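Local coordinates for glycerol dehydrogenase (Bacillus coagulans, PDB 6CSJ), which probably catalyses the NAD-dependent oxidation of glycerol and related polyols, here as a double mutant with acquired D-lactate dehydrogenase activity, at residues 20-34 / 48-62. The protein carries 2 engineered substitutions. Sequence-based numbering, arbitrary orientation.
Sequences RLSAYTERLGKKAFI and VEESYAGKETGYQMA
Ala32, Phe33 and Ile34 pair in parallel with Tyr59, Gln60 and Met61, joined by four backbone hydrogen bonds of 2.9 to 3.0 Å: Ala32 N to Gly58 O, Gln60 N to Ala32 O, Ile34 N to Gln60 O and Ala62 N to Ile34 O. Serines link helix 21-28 to the C-terminal end of helix 38-51. Ser51 OG takes the Ser22 N-H (2.9 Å, 165°), and Ser22 OG donates to Ser51 O at 2.6 Å from above the carbonyl plane. Deeper in, Thr25 OG1 and Tyr52 OH share a hydrogen bond of 2.7 Å at the ring edge.

The Tyr52 ring is sandwiched: Ser22 CB makes a CH-pi contact 3.5 Å from the centroid, while Tyr59 CB covers the opposite face. Ile34, extended beyond CG1 (chi2 176°), carries CD1 to Tyr52 CE2 (3.8 Å), Val48 CG1 and Tyr59 CD2; its CG2 meets Met61 SD. An alanine in place of Tyr52 is likely to open a gap between Ser22 and Tyr59 and cost Thr25 its hydroxyl partner. On the other sheet face, Phe33 CZ presses on Ala62 CB (3.4 Å).

Strand 32-36, helix 38-51 and strand 59-63 form a beta-alpha-beta crossover at the edge of the Rossmann-like parallel sheet of the iron-containing alcohol dehydrogenase family.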
loop_
_atom_site.group_PDB
_atom_site.type_symbol
_atom_site.label_atom_id
_atom_site.label_comp_id
_atom_site.label_asym_id
_atom_site.label_seq_id
_atom_site.Cartn_x
_atom_site.Cartn_y
_atom_site.Cartn_z
ATOM N N ARG A 20 8.221 22.588 -0.442
ATOM C CA ARG A 20 9.682 22.463 -0.381
ATOM C C ARG A 20 10.215 21.393 -1.345
ATOM O O ARG A 20 11.353 20.919 -1.176
ATOM C CB ARG A 20 10.129 22.128 1.055
ATOM C CG ARG A 20 9.937 23.257 2.053
ATOM C CD ARG A 20 10.124 22.797 3.497
ATOM N NE ARG A 20 9.087 23.370 4.376
ATOM C CZ ARG A 20 7.907 22.816 4.693
ATOM N NH1 ARG A 20 7.534 21.640 4.225
ATOM N NH2 ARG A 20 7.078 23.478 5.488
ATOM N N LEU A 21 9.435 21.030 -2.371
ATOM C CA LEU A 21 9.840 19.965 -3.289
ATOM C C LEU A 21 11.190 20.259 -3.939
ATOM O O LEU A 21 12.024 19.355 -4.056
ATOM C CB LEU A 21 8.782 19.719 -4.370
ATOM C CG LEU A 21 9.096 18.630 -5.412
ATOM C CD1 LEU A 21 9.433 17.295 -4.748
ATOM C CD2 LEU A 21 7.931 18.460 -6.371
ATOM N N SER A 22 11.394 21.519 -4.336
ATOM C CA SER A 22 12.655 21.966 -4.943
ATOM C C SER A 22 13.859 21.776 -4.033
ATOM O O SER A 22 14.930 21.434 -4.506
ATOM C CB SER A 22 12.565 23.433 -5.397
ATOM O OG SER A 22 12.503 24.319 -4.304
ATOM N N ALA A 23 13.690 21.978 -2.731
ATOM C CA ALA A 23 14.779 21.711 -1.778
ATOM C C ALA A 23 15.182 20.226 -1.783
ATOM O O ALA A 23 16.377 19.909 -1.691
ATOM C CB ALA A 23 14.394 22.159 -0.378
ATOM N N TYR A 24 14.196 19.332 -1.916
ATOM C CA TYR A 24 14.458 17.883 -1.955
ATOM C C TYR A 24 15.033 17.412 -3.306
ATOM O O TYR A 24 16.035 16.683 -3.315
ATOM C CB TYR A 24 13.207 17.079 -1.551
ATOM C CG TYR A 24 12.735 17.403 -0.140
ATOM C CD1 TYR A 24 13.560 17.163 0.960
ATOM C CD2 TYR A 24 11.477 17.979 0.092
ATOM C CE1 TYR A 24 13.149 17.476 2.252
ATOM C CE2 TYR A 24 11.059 18.299 1.380
ATOM C CZ TYR A 24 11.908 18.059 2.456
ATOM O OH TYR A 24 11.496 18.363 3.738
ATOM N N THR A 25 14.452 17.845 -4.431
ATOM C CA THR A 25 15.002 17.469 -5.750
ATOM C C THR A 25 16.426 17.990 -5.953
ATOM O O THR A 25 17.257 17.279 -6.519
ATOM C CB THR A 25 14.134 17.902 -6.963
ATOM O OG1 THR A 25 14.091 19.330 -7.075
ATOM C CG2 THR A 25 12.726 17.336 -6.864
ATOM N N GLU A 26 16.702 19.202 -5.472
ATOM C CA GLU A 26 18.060 19.794 -5.511
ATOM C C GLU A 26 19.138 18.967 -4.773
ATOM O O GLU A 26 20.298 19.018 -5.155
ATOM C CB GLU A 26 18.045 21.252 -4.994
ATOM C CG GLU A 26 17.323 22.285 -5.871
ATOM C CD GLU A 26 17.888 22.458 -7.273
ATOM O OE1 GLU A 26 19.065 22.096 -7.518
ATOM O OE2 GLU A 26 17.123 22.944 -8.136
ATOM N N ARG A 27 18.766 18.215 -3.736
ATOM C CA ARG A 27 19.711 17.308 -3.057
ATOM C C ARG A 27 20.146 16.117 -3.919
ATOM O O ARG A 27 21.210 15.555 -3.690
ATOM C CB ARG A 27 19.118 16.758 -1.755
ATOM C CG ARG A 27 18.867 17.792 -0.670
ATOM C CD ARG A 27 18.479 17.110 0.622
ATOM N NE ARG A 27 17.799 17.985 1.570
ATOM C CZ ARG A 27 17.420 17.614 2.801
ATOM N NH1 ARG A 27 17.650 16.376 3.253
ATOM N NH2 ARG A 27 16.802 18.485 3.599
ATOM N N LEU A 28 19.303 15.724 -4.874
ATOM C CA LEU A 28 19.547 14.564 -5.741
ATOM C C LEU A 28 20.029 14.914 -7.140
ATOM O O LEU A 28 20.750 14.127 -7.738
ATOM C CB LEU A 28 18.270 13.718 -5.854
ATOM C CG LEU A 28 17.782 13.144 -4.528
ATOM C CD1 LEU A 28 16.406 12.513 -4.701
ATOM C CD2 LEU A 28 18.796 12.163 -3.965
ATOM N N GLY A 29 19.598 16.056 -7.678
ATOM C CA GLY A 29 20.059 16.522 -8.988
ATOM C C GLY A 29 19.690 17.957 -9.348
ATOM O O GLY A 29 18.976 18.648 -8.618
ATOM N N LYS A 30 20.203 18.396 -10.505
ATOM C CA LYS A 30 19.998 19.759 -10.998
ATOM C C LYS A 30 18.677 19.984 -11.740
ATOM O O LYS A 30 18.231 21.116 -11.825
ATOM C CB LYS A 30 21.183 20.152 -11.884
ATOM C CG LYS A 30 22.421 20.531 -11.067
ATOM C CD LYS A 30 23.231 19.408 -10.419
ATOM C CE LYS A 30 23.945 19.926 -9.162
ATOM N NZ LYS A 30 25.250 19.267 -8.861
ATOM N N LYS A 31 18.078 18.919 -12.265
ATOM C CA LYS A 31 16.908 19.033 -13.138
ATOM C C LYS A 31 15.889 17.916 -12.867
ATOM O O LYS A 31 16.141 16.751 -13.164
ATOM C CB LYS A 31 17.380 18.999 -14.599
ATOM C CG LYS A 31 16.291 19.118 -15.659
ATOM C CD LYS A 31 15.731 20.523 -15.738
ATOM C CE LYS A 31 14.505 20.580 -16.649
ATOM N NZ LYS A 31 14.816 20.406 -18.091
ATOM N N ALA A 32 14.736 18.294 -12.322
ATOM C CA ALA A 32 13.682 17.352 -11.959
ATOM C C ALA A 32 12.667 17.164 -13.081
ATOM O O ALA A 32 12.308 18.112 -13.779
ATOM C CB ALA A 32 12.972 17.816 -10.700
ATOM N N PHE A 33 12.218 15.920 -13.246
ATOM C CA PHE A 33 11.153 15.563 -14.170
ATOM C C PHE A 33 9.962 15.114 -13.307
ATOM O O PHE A 33 10.009 14.059 -12.684
ATOM C CB PHE A 33 11.646 14.448 -15.104
ATOM C CG PHE A 33 10.657 14.040 -16.158
ATOM C CD1 PHE A 33 10.460 14.828 -17.281
ATOM C CD2 PHE A 33 9.946 12.845 -16.047
ATOM C CE1 PHE A 33 9.557 14.448 -18.269
ATOM C CE2 PHE A 33 9.044 12.460 -17.031
ATOM C CZ PHE A 33 8.844 13.262 -18.139
ATOM N N ILE A 34 8.906 15.923 -13.281
ATOM C CA ILE A 34 7.828 15.780 -12.312
ATOM C C ILE A 34 6.559 15.260 -12.993
ATOM O O ILE A 34 5.895 15.995 -13.723
ATOM C CB ILE A 34 7.591 17.124 -11.566
ATOM C CG1 ILE A 34 8.875 17.544 -10.831
ATOM C CG2 ILE A 34 6.419 17.009 -10.599
ATOM C CD1 ILE A 34 8.825 18.880 -10.140
ATOM N N VAL A 48 3.911 23.367 -6.523
ATOM C CA VAL A 48 5.168 22.863 -7.087
ATOM C C VAL A 48 5.900 23.983 -7.839
ATOM O O VAL A 48 7.075 24.248 -7.576
ATOM C CB VAL A 48 4.916 21.632 -7.997
ATOM C CG1 VAL A 48 6.170 21.241 -8.773
ATOM C CG2 VAL A 48 4.421 20.457 -7.162
ATOM N N GLU A 49 5.185 24.644 -8.746
ATOM C CA GLU A 49 5.694 25.816 -9.478
ATOM C C GLU A 49 6.280 26.879 -8.527
ATOM O O GLU A 49 7.397 27.353 -8.737
ATOM C CB GLU A 49 4.580 26.414 -10.373
ATOM C CG GLU A 49 4.274 25.586 -11.628
ATOM C CD GLU A 49 3.087 26.092 -12.451
ATOM O OE1 GLU A 49 2.635 27.248 -12.257
ATOM O OE2 GLU A 49 2.595 25.294 -13.274
ATOM N N GLU A 50 5.532 27.221 -7.481
ATOM C CA GLU A 50 5.991 28.203 -6.483
ATOM C C GLU A 50 7.211 27.743 -5.679
ATOM O O GLU A 50 7.975 28.552 -5.227
ATOM C CB GLU A 50 4.843 28.631 -5.546
ATOM C CG GLU A 50 3.855 29.565 -6.258
ATOM C CD GLU A 50 2.712 30.053 -5.395
ATOM O OE1 GLU A 50 2.186 29.266 -4.585
ATOM O OE2 GLU A 50 2.386 31.259 -5.500
ATOM N N SER A 51 7.353 26.431 -5.477
ATOM C CA SER A 51 8.540 25.854 -4.817
ATOM C C SER A 51 9.832 26.112 -5.563
ATOM O O SER A 51 10.887 26.248 -4.944
ATOM C CB SER A 51 8.380 24.347 -4.597
ATOM O OG SER A 51 9.592 23.753 -4.168
ATOM N N TYR A 52 9.758 26.178 -6.898
ATOM C CA TYR A 52 10.935 26.414 -7.753
ATOM C C TYR A 52 11.188 27.905 -8.108
ATOM O O TYR A 52 11.998 28.181 -8.977
ATOM C CB TYR A 52 10.833 25.538 -9.017
ATOM C CG TYR A 52 11.037 24.062 -8.750
ATOM C CD1 TYR A 52 12.322 23.515 -8.714
ATOM C CD2 TYR A 52 9.958 23.213 -8.527
ATOM C CE1 TYR A 52 12.524 22.164 -8.461
ATOM C CE2 TYR A 52 10.142 21.855 -8.274
ATOM C CZ TYR A 52 11.428 21.340 -8.238
ATOM O OH TYR A 52 11.624 20.001 -7.985
ATOM N N ALA A 53 10.581 28.860 -7.413
ATOM C CA ALA A 53 10.911 30.287 -7.530
ATOM C C ALA A 53 12.425 30.555 -7.403
ATOM O O ALA A 53 13.066 30.137 -6.440
ATOM C CB ALA A 53 10.178 31.138 -6.509
ATOM N N GLY A 54 12.993 31.212 -8.407
ATOM C CA GLY A 54 14.434 31.476 -8.430
ATOM C C GLY A 54 15.294 30.317 -8.857
ATOM O O GLY A 54 16.510 30.444 -8.965
ATOM N N LYS A 55 14.691 29.180 -9.231
ATOM C CA LYS A 55 15.360 27.922 -9.590
ATOM C C LYS A 55 14.636 27.423 -10.828
ATOM O O LYS A 55 14.545 26.214 -11.003
ATOM C CB LYS A 55 15.027 26.850 -8.502
ATOM C CG LYS A 55 15.370 27.205 -7.043
ATOM C CD LYS A 55 16.897 27.058 -6.851
ATOM C CE LYS A 55 17.392 27.597 -5.545
ATOM N NZ LYS A 55 16.634 27.038 -4.398
ATOM N N GLU A 56 14.003 28.295 -11.594
ATOM C CA GLU A 56 12.938 27.890 -12.547
ATOM C C GLU A 56 13.373 27.005 -13.726
ATOM O O GLU A 56 12.518 26.415 -14.377
ATOM C CB GLU A 56 12.154 29.120 -13.045
ATOM C CG GLU A 56 11.496 29.907 -11.930
ATOM C CD GLU A 56 10.266 30.704 -12.288
ATOM O OE1 GLU A 56 9.689 30.564 -13.386
ATOM O OE2 GLU A 56 9.875 31.467 -11.399
ATOM N N THR A 57 14.680 26.885 -13.991
ATOM C CA THR A 57 15.225 25.922 -14.963
ATOM C C THR A 57 15.548 24.572 -14.344
ATOM O O THR A 57 16.109 23.701 -15.032
ATOM C CB THR A 57 16.535 26.424 -15.639
ATOM O OG1 THR A 57 17.538 26.693 -14.650
ATOM C CG2 THR A 57 16.298 27.668 -16.477
ATOM N N GLY A 58 15.207 24.396 -13.062
ATOM C CA GLY A 58 15.520 23.173 -12.342
ATOM C C GLY A 58 14.426 22.133 -12.252
ATOM O O GLY A 58 14.558 21.197 -11.467
ATOM N N TYR A 59 13.350 22.308 -13.027
ATOM C CA TYR A 59 12.288 21.329 -13.136
ATOM C C TYR A 59 11.477 21.481 -14.431
ATOM O O TYR A 59 11.492 22.540 -15.051
ATOM C CB TYR A 59 11.329 21.453 -11.949
ATOM C CG TYR A 59 10.252 22.502 -12.146
ATOM C CD1 TYR A 59 10.560 23.864 -12.070
ATOM C CD2 TYR A 59 8.936 22.136 -12.419
ATOM C CE1 TYR A 59 9.576 24.829 -12.249
ATOM C CE2 TYR A 59 7.951 23.096 -12.621
ATOM C CZ TYR A 59 8.279 24.437 -12.536
ATOM O OH TYR A 59 7.322 25.389 -12.746
ATOM N N GLN A 60 10.768 20.419 -14.811
ATOM C CA GLN A 60 9.685 20.495 -15.783
ATOM C C GLN A 60 8.593 19.512 -15.390
ATOM O O GLN A 60 8.883 18.405 -14.939
ATOM C CB GLN A 60 10.167 20.148 -17.186
ATOM C CG GLN A 60 10.805 21.304 -17.951
ATOM C CD GLN A 60 10.928 21.017 -19.436
ATOM O OE1 GLN A 60 12.030 20.781 -19.948
ATOM N NE2 GLN A 60 9.792 21.013 -20.136
ATOM N N MET A 61 7.341 19.928 -15.577
ATOM C CA MET A 61 6.178 19.082 -15.364
ATOM C C MET A 61 5.949 18.245 -16.591
ATOM O O MET A 61 6.271 18.671 -17.691
ATOM C CB MET A 61 4.924 19.927 -15.116
ATOM C CG MET A 61 4.996 20.857 -13.916
ATOM S SD MET A 61 5.036 19.969 -12.344
ATOM C CE MET A 61 3.391 19.252 -12.247
ATOM N N ALA A 62 5.394 17.056 -16.393
ATOM C CA ALA A 62 5.008 16.175 -17.484
ATOM C C ALA A 62 3.662 15.575 -17.147
ATOM O O ALA A 62 3.465 15.091 -16.034
ATOM C CB ALA A 62 6.045 15.085 -17.668
#